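Side-chain contacts in alpha-14 giardin (Giardia lamblia, PDB 3CHJ), which binds calcium ions and, in a calcium-dependent manner, phospholipids such as phosphatidylserine, and may link the lipid bilayer to the underlying axoneme: residues K142-K147 with Y231-A236; H163-D168 with F201-K206; V172-E177 with K183-T188. All coordinates share one frame; numbering follows the deposited sequence.

Contact 1 (K142-K147 with Y231-A236)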
loop_
_atom_site.group_PDB
_atom_site.type_symbol
_atom_site.label_atom_id
_atom_site.label_comp_id
_atom_site.label_asym_id
_atom_site.label_seq_id
_atom_site.Cartn_x
_atom_site.Cartn_y
_atom_site.Cartn_z
ATOM N N LYS A 142 3.554 -12.663 18.278
ATOM C CA LYS A 142 4.865 -12.624 18.949
ATOM C C LYS A 142 5.718 -11.464 18.405
ATOM O O LYS A 142 6.256 -10.651 19.173
ATOM C CB LYS A 142 5.596 -13.961 18.773
ATOM C CG LYS A 142 7.047 -13.981 19.249
ATOM C CD LYS A 142 7.623 -15.387 19.092
ATOM C CE LYS A 142 9.106 -15.431 19.446
ATOM N NZ LYS A 142 9.295 -15.730 20.888
ATOM N N TYR A 143 5.848 -11.391 17.081
ATOM C CA TYR A 143 6.680 -10.359 16.469
ATOM C C TYR A 143 6.018 -9.010 16.612
ATOM O O TYR A 143 4.785 -8.917 16.581
ATOM C CB TYR A 143 6.944 -10.642 14.985
ATOM C CG TYR A 143 7.658 -11.950 14.826
ATOM C CD1 TYR A 143 7.000 -13.066 14.326
ATOM C CD2 TYR A 143 8.973 -12.075 15.268
ATOM C CE1 TYR A 143 7.641 -14.286 14.215
ATOM C CE2 TYR A 143 9.627 -13.297 15.184
ATOM C CZ TYR A 143 8.956 -14.384 14.660
ATOM O OH TYR A 143 9.610 -15.586 14.571
ATOM N N MET A 144 6.835 -7.980 16.781
ATOM C CA MET A 144 6.309 -6.607 16.848
ATOM C C MET A 144 5.491 -6.201 15.610
ATOM O O MET A 144 4.452 -5.556 15.752
ATOM C CB MET A 144 7.426 -5.590 17.130
ATOM C CG MET A 144 7.947 -5.702 18.566
ATOM S SD MET A 144 6.703 -5.297 19.825
ATOM C CE MET A 144 6.521 -3.533 19.618
ATOM N N TRP A 145 5.917 -6.605 14.411
ATOM C CA TRP A 145 5.152 -6.282 13.184
ATOM C C TRP A 145 3.774 -6.957 13.236
ATOM O O TRP A 145 2.805 -6.399 12.723
ATOM C CB TRP A 145 5.888 -6.664 11.889
ATOM C CG TRP A 145 6.158 -8.126 11.724
ATOM C CD1 TRP A 145 7.319 -8.774 12.037
ATOM C CD2 TRP A 145 5.262 -9.132 11.217
ATOM N NE1 TRP A 145 7.205 -10.117 11.755
ATOM C CE2 TRP A 145 5.948 -10.365 11.262
ATOM C CE3 TRP A 145 3.947 -9.109 10.732
ATOM C CZ2 TRP A 145 5.361 -11.564 10.846
ATOM C CZ3 TRP A 145 3.369 -10.309 10.306
ATOM C CH2 TRP A 145 4.067 -11.519 10.384
ATOM N N ALA A 146 3.712 -8.149 13.834
ATOM C CA ALA A 146 2.465 -8.911 13.965
ATOM C C ALA A 146 1.571 -8.270 15.001
ATOM O O ALA A 146 0.383 -8.099 14.743
ATOM C CB ALA A 146 2.768 -10.416 14.305
ATOM N N LYS A 147 2.139 -7.867 16.141
ATOM C CA LYS A 147 1.339 -7.161 17.151
ATOM C C LYS A 147 0.760 -5.883 16.525
ATOM O O LYS A 147 -0.394 -5.518 16.773
ATOM C CB LYS A 147 2.180 -6.791 18.371
ATOM C CG LYS A 147 2.679 -7.985 19.151
ATOM C CD LYS A 147 3.473 -7.540 20.379
ATOM C CE LYS A 147 4.033 -8.714 21.154
ATOM N NZ LYS A 147 2.963 -9.526 21.795
ATOM N N TYR A 231 10.695 -2.512 8.817
ATOM C CA TYR A 231 9.926 -2.084 7.655
ATOM C C TYR A 231 8.520 -1.645 8.101
ATOM O O TYR A 231 8.032 -0.573 7.695
ATOM C CB TYR A 231 9.840 -3.236 6.647
ATOM C CG TYR A 231 8.969 -2.876 5.483
ATOM C CD1 TYR A 231 9.457 -2.102 4.428
ATOM C CD2 TYR A 231 7.656 -3.310 5.436
ATOM C CE1 TYR A 231 8.619 -1.752 3.350
ATOM C CE2 TYR A 231 6.808 -2.961 4.365
ATOM C CZ TYR A 231 7.317 -2.190 3.321
ATOM O OH TYR A 231 6.499 -1.847 2.255
ATOM N N ALA A 232 7.882 -2.465 8.935
ATOM C CA ALA A 232 6.504 -2.211 9.369
ATOM C C ALA A 232 6.395 -0.894 10.132
ATOM O O ALA A 232 5.514 -0.094 9.834
ATOM C CB ALA A 232 5.987 -3.349 10.201
ATOM N N PHE A 233 7.278 -0.660 11.096
ATOM C CA PHE A 233 7.175 0.595 11.873
ATOM C C PHE A 233 7.588 1.818 11.070
ATOM O O PHE A 233 7.018 2.913 11.264
ATOM C CB PHE A 233 7.912 0.483 13.209
ATOM C CG PHE A 233 7.126 -0.258 14.246
ATOM C CD1 PHE A 233 6.365 0.454 15.187
ATOM C CD2 PHE A 233 7.112 -1.645 14.276
ATOM C CE1 PHE A 233 5.598 -0.220 16.161
ATOM C CE2 PHE A 233 6.351 -2.330 15.242
ATOM C CZ PHE A 233 5.611 -1.616 16.196
ATOM N N LYS A 234 8.547 1.659 10.159
ATOM C CA LYS A 234 8.871 2.761 9.243
ATOM C C LYS A 234 7.671 3.063 8.335
ATOM O O LYS A 234 7.325 4.235 8.113
ATOM C CB LYS A 234 10.076 2.407 8.373
ATOM C CG LYS A 234 11.417 2.479 9.067
ATOM C CD LYS A 234 12.502 2.049 8.090
ATOM C CE LYS A 234 13.848 2.406 8.665
ATOM N NZ LYS A 234 14.959 2.101 7.709
ATOM N N LEU A 235 7.037 2.009 7.822
ATOM C CA LEU A 235 5.904 2.177 6.912
ATOM C C LEU A 235 4.735 2.856 7.639
ATOM O O LEU A 235 4.149 3.794 7.086
ATOM C CB LEU A 235 5.498 0.824 6.316
ATOM C CG LEU A 235 4.345 0.935 5.311
ATOM C CD1 LEU A 235 4.749 1.754 4.103
ATOM C CD2 LEU A 235 3.852 -0.467 4.908
ATOM N N ALA A 236 4.444 2.430 8.871
ATOM C CA ALA A 236 3.378 3.032 9.683
ATOM C C ALA A 236 3.724 4.488 9.971
ATOM O O ALA A 236 2.868 5.370 9.851
ATOM C CB ALA A 236 3.174 2.276 10.984
#
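Phe233 reaches from helix 227-241 to the first turn of helix 144-154, where Met144 receives it, a helix-to-helix contact within the all-helical annexin fold. The ring meets Met144 at two levels. Its CE2 lies 3.9 Å from Met144 CB, while CZ is 4.0 Å from the methyl CE, which bends at chi2 and chi3 bring back toward the ring. The carbonyl of Met144 approaches the ring from its edge rather than over a face: the carbonyl C lies in the ring plane, and O is 3.8 Å from CE2. Around this pair, Phe225 stacks on Phe233, and Phe193 meets it edge to face, so the ring is held within an aromatic cluster. The side chain of Met144 is about 9 Å from the bound calcium ion.

Trp145 uses a different part of its side chain. With chi1 at 63°, CG sits between the backbone N and the carbonyl carbon, and the indole runs off toward Glu101 and Val105 of helix 101-108. The backbone N of Trp145 donates a hydrogen bond to Asp229 OD1. What touches helix 227-241 is the methylene, met by the methyl of Ala232, which points toward it: within the two segments the backbones come nearest here (Trp145 and Ala232 CA atoms 5.7 Å apart), and the two CB atoms meet at 3.7 Å.

Contact 2 (H163-D168 with F201-K206)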
loop_
_atom_site.group_PDB
_atom_site.type_symbol
_atom_site.label_atom_id
_atom_site.label_comp_id
_atom_site.label_asym_id
_atom_site.label_seq_id
_atom_site.Cartn_x
_atom_site.Cartn_y
_atom_site.Cartn_z
ATOM N N HIS A 163 -1.633 16.471 26.531
ATOM C CA HIS A 163 -1.075 15.828 27.729
ATOM C C HIS A 163 -0.700 14.362 27.492
ATOM O O HIS A 163 0.374 13.920 27.902
ATOM C CB HIS A 163 -2.023 15.942 28.940
ATOM C CG HIS A 163 -1.495 15.288 30.189
ATOM N ND1 HIS A 163 -0.464 15.821 30.932
ATOM C CD2 HIS A 163 -1.853 14.142 30.818
ATOM C CE1 HIS A 163 -0.206 15.031 31.960
ATOM N NE2 HIS A 163 -1.036 14.005 31.915
ATOM N N GLU A 164 -1.589 13.630 26.830
ATOM C CA GLU A 164 -1.341 12.220 26.531
ATOM C C GLU A 164 -0.153 12.072 25.585
ATOM O O GLU A 164 0.659 11.172 25.748
ATOM C CB GLU A 164 -2.593 11.569 25.945
ATOM C CG GLU A 164 -3.796 11.573 26.895
ATOM C CD GLU A 164 -5.100 11.177 26.208
ATOM O OE1 GLU A 164 -5.837 12.065 25.690
ATOM O OE2 GLU A 164 -5.400 9.967 26.202
ATOM N N LEU A 165 -0.040 12.992 24.633
ATOM C CA LEU A 165 1.101 12.996 23.716
ATOM C C LEU A 165 2.396 13.264 24.449
ATOM O O LEU A 165 3.400 12.612 24.174
ATOM C CB LEU A 165 0.910 13.995 22.576
ATOM C CG LEU A 165 0.265 13.481 21.288
ATOM C CD1 LEU A 165 -1.094 12.879 21.558
ATOM C CD2 LEU A 165 0.161 14.620 20.275
ATOM N N GLU A 166 2.382 14.222 25.385
ATOM C CA GLU A 166 3.570 14.485 26.201
ATOM C C GLU A 166 4.008 13.248 26.993
ATOM O O GLU A 166 5.203 12.947 27.067
ATOM C CB GLU A 166 3.355 15.674 27.151
ATOM C CG GLU A 166 3.042 17.011 26.467
ATOM C CD GLU A 166 4.266 17.722 25.880
ATOM O OE1 GLU A 166 5.394 17.176 25.954
ATOM O OE2 GLU A 166 4.086 18.845 25.342
ATOM N N GLU A 167 3.043 12.528 27.576
ATOM C CA GLU A 167 3.335 11.306 28.319
ATOM C C GLU A 167 3.934 10.228 27.418
ATOM O O GLU A 167 4.935 9.616 27.769
ATOM C CB GLU A 167 2.067 10.761 28.969
ATOM C CG GLU A 167 1.480 11.623 30.077
ATOM C CD GLU A 167 0.166 11.044 30.610
ATOM O OE1 GLU A 167 -0.782 10.842 29.815
ATOM O OE2 GLU A 167 0.078 10.789 31.831
ATOM N N ASP A 168 3.298 9.994 26.269
ATOM C CA ASP A 168 3.793 8.991 25.318
ATOM C C ASP A 168 5.138 9.369 24.716
ATOM O O ASP A 168 5.932 8.489 24.372
ATOM C CB ASP A 168 2.786 8.760 24.199
ATOM C CG ASP A 168 1.567 8.014 24.668
ATOM O OD1 ASP A 168 1.625 7.385 25.760
ATOM O OD2 ASP A 168 0.557 8.057 23.938
ATOM N N PHE A 201 -0.261 11.826 15.415
ATOM C CA PHE A 201 1.043 11.255 15.093
ATOM C C PHE A 201 1.981 12.329 14.514
ATOM O O PHE A 201 3.184 12.385 14.866
ATOM C CB PHE A 201 0.921 10.055 14.141
ATOM C CG PHE A 201 2.198 9.302 14.005
ATOM C CD1 PHE A 201 2.549 8.337 14.939
ATOM C CD2 PHE A 201 3.097 9.628 12.982
ATOM C CE1 PHE A 201 3.762 7.638 14.825
ATOM C CE2 PHE A 201 4.317 8.959 12.870
ATOM C CZ PHE A 201 4.648 7.960 13.797
ATOM N N ARG A 202 1.429 13.178 13.644
ATOM C CA ARG A 202 2.208 14.282 13.089
ATOM C C ARG A 202 2.672 15.208 14.213
ATOM O O ARG A 202 3.845 15.586 14.256
ATOM C CB ARG A 202 1.430 15.028 12.013
ATOM C CG ARG A 202 1.324 14.235 10.703
ATOM C CD ARG A 202 0.472 14.921 9.657
ATOM N NE ARG A 202 0.903 16.307 9.415
ATOM C CZ ARG A 202 1.949 16.656 8.665
ATOM N NH1 ARG A 202 2.711 15.734 8.080
ATOM N NH2 ARG A 202 2.255 17.939 8.510
ATOM N N GLN A 203 1.779 15.488 15.155
ATOM C CA GLN A 203 2.127 16.335 16.297
ATOM C C GLN A 203 3.250 15.689 17.101
ATOM O O GLN A 203 4.253 16.338 17.412
ATOM C CB GLN A 203 0.889 16.617 17.158
ATOM C CG GLN A 203 1.094 17.621 18.273
ATOM C CD GLN A 203 -0.169 17.873 19.072
ATOM O OE1 GLN A 203 -1.287 17.697 18.581
ATOM N NE2 GLN A 203 0.010 18.268 20.337
ATOM N N LEU A 204 3.096 14.400 17.430
ATOM C CA LEU A 204 4.116 13.673 18.186
ATOM C C LEU A 204 5.492 13.689 17.482
ATOM O O LEU A 204 6.528 13.862 18.116
ATOM C CB LEU A 204 3.667 12.223 18.440
ATOM C CG LEU A 204 4.572 11.449 19.409
ATOM C CD1 LEU A 204 4.333 11.881 20.880
ATOM C CD2 LEU A 204 4.370 9.939 19.222
ATOM N N HIS A 205 5.485 13.472 16.163
ATOM C CA HIS A 205 6.701 13.537 15.352
ATOM C C HIS A 205 7.415 14.869 15.542
ATOM O O HIS A 205 8.621 14.888 15.802
ATOM C CB HIS A 205 6.349 13.287 13.883
ATOM C CG HIS A 205 7.470 13.529 12.913
ATOM N ND1 HIS A 205 8.011 12.523 12.140
ATOM C CD2 HIS A 205 8.103 14.669 12.539
ATOM C CE1 HIS A 205 8.936 13.031 11.340
ATOM N NE2 HIS A 205 9.017 14.329 11.569
ATOM N N LYS A 206 6.654 15.958 15.445
ATOM C CA LYS A 206 7.230 17.310 15.582
ATOM C C LYS A 206 7.650 17.611 17.023
ATOM O O LYS A 206 8.699 18.227 17.255
ATOM C CB LYS A 206 6.255 18.364 15.066
ATOM C CG LYS A 206 5.925 18.227 13.590
ATOM C CD LYS A 206 4.836 19.206 13.168
ATOM C CE LYS A 206 4.387 18.945 11.735
ATOM N NZ LYS A 206 5.412 19.397 10.767
#
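Gln203 and Leu204, consecutive on helix 198-211, both engage Leu165 of helix 162-177; the nearest CA atoms of the two segments are those of Leu165 and Leu204, 6.3 Å apart, in this helix pair of the annexin fold.

Along 201-206, Phe201 and Arg202 come first and point away from the partner, so the first touch comes at Gln203. Its CG is anti to the backbone N (chi1 -173°) and the chain then runs out extended, crossing the leucine at about a right angle. Leu165 CD2 rests on the flat of the amide: Gln203 CD is nearest at 3.5 Å, and the three atoms bonded to it, Gln203 CG, OE1 and NE2, are all about equally distant at 3.7, 3.8 and 3.7 Å, which places the methyl above the plane, almost directly over CD. The amide can therefore take an apolar neighbour on this face while Gln203 NE2 bonds to Thr162 OG1, the residue just before 163-168. Leu204 follows on the buried side. Its CD1 comes 3.5 Å from Leu165 O, a closer approach than the 4.4 Å between Leu204 CD1 and Leu165 CB, so across the two segments its methyl meets the backbone carbonyl more closely than the leucine side chain.

Helix 186-195 adjoins the pair, its Ile192 touching Asp168, Phe201 and Leu204; Asp168 also pairs with Arg191 of that helix. Helix 227-241 flanks 198-211 through His237 and Tyr241.

Contact 3 (V172-E177 with K183-T188). With CA (calcium ion), chain B.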
loop_
_atom_site.group_PDB
_atom_site.type_symbol
_atom_site.label_atom_id
_atom_site.label_comp_id
_atom_site.label_asym_id
_atom_site.label_seq_id
_atom_site.Cartn_x
_atom_site.Cartn_y
_atom_site.Cartn_z
ATOM N N VAL A 172 8.132 6.856 24.572
ATOM C CA VAL A 172 8.765 6.402 23.335
ATOM C C VAL A 172 10.260 6.750 23.262
ATOM O O VAL A 172 11.059 5.968 22.742
ATOM C CB VAL A 172 7.991 6.802 22.055
ATOM C CG1 VAL A 172 8.274 8.246 21.589
ATOM C CG2 VAL A 172 8.315 5.781 20.948
ATOM N N ARG A 173 10.630 7.899 23.822
ATOM C CA ARG A 173 12.048 8.224 23.968
ATOM C C ARG A 173 12.774 7.187 24.819
ATOM O O ARG A 173 13.863 6.731 24.463
ATOM C CB ARG A 173 12.247 9.626 24.541
ATOM C CG ARG A 173 13.701 9.962 24.819
ATOM C CD ARG A 173 14.500 10.111 23.522
ATOM N NE ARG A 173 15.780 10.796 23.755
ATOM C CZ ARG A 173 16.542 11.320 22.797
ATOM N NH1 ARG A 173 16.188 11.228 21.523
ATOM N NH2 ARG A 173 17.677 11.935 23.111
ATOM N N LYS A 174 12.175 6.810 25.948
ATOM C CA LYS A 174 12.733 5.761 26.800
ATOM C C LYS A 174 12.952 4.466 26.013
ATOM O O LYS A 174 14.026 3.862 26.058
ATOM C CB LYS A 174 11.823 5.537 28.017
ATOM C CG LYS A 174 12.339 4.556 29.062
ATOM C CD LYS A 174 11.925 3.122 28.757
ATOM C CE LYS A 174 12.681 2.111 29.606
ATOM N NZ LYS A 174 12.248 0.702 29.339
ATOM N N ALA A 175 11.938 4.081 25.245
ATOM C CA ALA A 175 12.016 2.882 24.420
ATOM C C ALA A 175 13.122 2.977 23.364
ATOM O O ALA A 175 13.851 2.018 23.129
ATOM C CB ALA A 175 10.655 2.627 23.769
ATOM N N ILE A 176 13.245 4.140 22.736
ATOM C CA ILE A 176 14.266 4.355 21.714
ATOM C C ILE A 176 15.683 4.269 22.307
ATOM O O ILE A 176 16.617 3.787 21.663
ATOM C CB ILE A 176 14.010 5.693 21.008
ATOM C CG1 ILE A 176 12.802 5.546 20.061
ATOM C CG2 ILE A 176 15.263 6.181 20.265
ATOM C CD1 ILE A 176 12.245 6.864 19.515
ATOM N N GLU A 177 15.817 4.712 23.551
ATOM C CA GLU A 177 17.135 4.758 24.187
ATOM C C GLU A 177 17.688 3.399 24.560
ATOM O O GLU A 177 18.911 3.222 24.578
ATOM C CB GLU A 177 17.141 5.701 25.395
ATOM C CG GLU A 177 17.138 7.152 24.984
ATOM C CD GLU A 177 17.368 8.110 26.143
ATOM O OE1 GLU A 177 18.025 7.730 27.135
ATOM O OE2 GLU A 177 16.900 9.258 26.054
ATOM N N LYS A 183 10.128 -5.494 27.625
ATOM C CA LYS A 183 8.758 -5.920 27.904
ATOM C C LYS A 183 7.798 -4.757 28.168
ATOM O O LYS A 183 6.640 -4.794 27.735
ATOM C CB LYS A 183 8.730 -6.934 29.062
ATOM C CG LYS A 183 9.493 -6.489 30.307
ATOM C CD LYS A 183 9.207 -7.387 31.514
ATOM C CE LYS A 183 9.723 -6.748 32.792
ATOM N NZ LYS A 183 9.245 -5.344 32.938
ATOM N N ASP A 184 8.288 -3.728 28.860
ATOM C CA ASP A 184 7.482 -2.569 29.245
ATOM C C ASP A 184 7.313 -1.598 28.079
ATOM O O ASP A 184 6.508 -0.665 28.150
ATOM C CB ASP A 184 8.138 -1.832 30.426
ATOM C CG ASP A 184 9.492 -1.225 30.061
ATOM O OD1 ASP A 184 10.406 -1.994 29.702
ATOM O OD2 ASP A 184 9.651 0.021 30.143
ATOM N N GLU A 185 8.071 -1.828 27.006
ATOM C CA GLU A 185 8.045 -0.950 25.836
ATOM C C GLU A 185 7.070 -1.397 24.744
ATOM O O GLU A 185 6.692 -0.593 23.886
ATOM C CB GLU A 185 9.456 -0.811 25.261
ATOM C CG GLU A 185 10.419 -0.201 26.306
ATOM C CD GLU A 185 11.888 -0.242 25.941
ATOM O OE1 GLU A 185 12.267 -0.774 24.875
ATOM O OE2 GLU A 185 12.691 0.270 26.757
ATOM N N VAL A 186 6.662 -2.665 24.782
ATOM C CA VAL A 186 5.778 -3.212 23.739
ATOM C C VAL A 186 4.525 -2.360 23.629
ATOM O O VAL A 186 4.152 -1.898 22.539
ATOM C CB VAL A 186 5.390 -4.685 24.017
ATOM C CG1 VAL A 186 4.340 -5.167 23.028
ATOM C CG2 VAL A 186 6.619 -5.577 23.948
ATOM N N SER A 187 3.883 -2.126 24.775
ATOM C CA SER A 187 2.663 -1.340 24.810
ATOM C C SER A 187 2.817 0.077 24.256
ATOM O O SER A 187 1.924 0.568 23.582
ATOM C CB SER A 187 2.074 -1.324 26.231
ATOM O OG SER A 187 2.932 -0.652 27.124
ATOM N N THR A 188 3.938 0.737 24.542
ATOM C CA THR A 188 4.184 2.090 24.025
ATOM C C THR A 188 4.202 2.108 22.491
ATOM O O THR A 188 3.546 2.935 21.836
ATOM C CB THR A 188 5.530 2.607 24.549
ATOM O OG1 THR A 188 5.498 2.595 25.990
ATOM C CG2 THR A 188 5.839 3.999 24.039
HETATM CA CA CA B . 14.184 -0.202 23.363
#
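Ala175 and Glu185 meet at a calcium ion: Ala175 O binds it at 2.3 Å and Glu185 OE1 at 2.5 Å. Five further atoms complete the coordination, among them Thr178 OG1 and Gly180 O from the loop joining helices 162-177 and 186-195, and Glu224 OE2, in keeping with the calcium-binding interhelical loops of annexins.

Next comes the other oxygen of the carboxylate. Lys174 NZ forms salt bridges with Glu185 OE2 at 2.7 Å, from the anti side and 17° out of the carboxylate plane, and with Asp184 OD2 at 2.8 Å, on its syn lone pair. A bend at chi2 (-88°) carries the ammonium into this position, between two consecutive acids. Glu185 itself extends beyond CG alongside the alanine, its CD 3.8 Å from Ala175 CB, while Lys182 N gives OE1 a second partner.

Further from the metal, the methyl CG2 of Thr188 lies 4.1 Å from Val172 CB and 3.7 Å from Val172 N; Trp189 packs on Val172 and Ala175.

The carboxylate of Glu185 is thus gripped by a cation at each oxygen, calcium at OE1 and ammonium at OE2, which should favour its ionised form and probably limits its rotation.

Followed from the N terminus, the three contacts nest one inside another and none cross. Contact 1 opens at the start of helix 144-154 and closes the widest loop, at helix 227-241. Within it, contact 2 runs from helix 162-177 to helix 198-211. Innermost is contact 3, which joins the later part of helix 162-177 to residues 183-188, which lead into helix 186-195, across a five-residue gap. Contacts 2 and 3, their centres about 14 Å apart, share helix 162-177, on which their segments follow one another. Contact 3 also touches contact 1, where Val186 CG1 packs 3.7 Å from Lys147 CD, joining the calcium-binding end to helix 144-154. Contacts 1 and 2 do not touch.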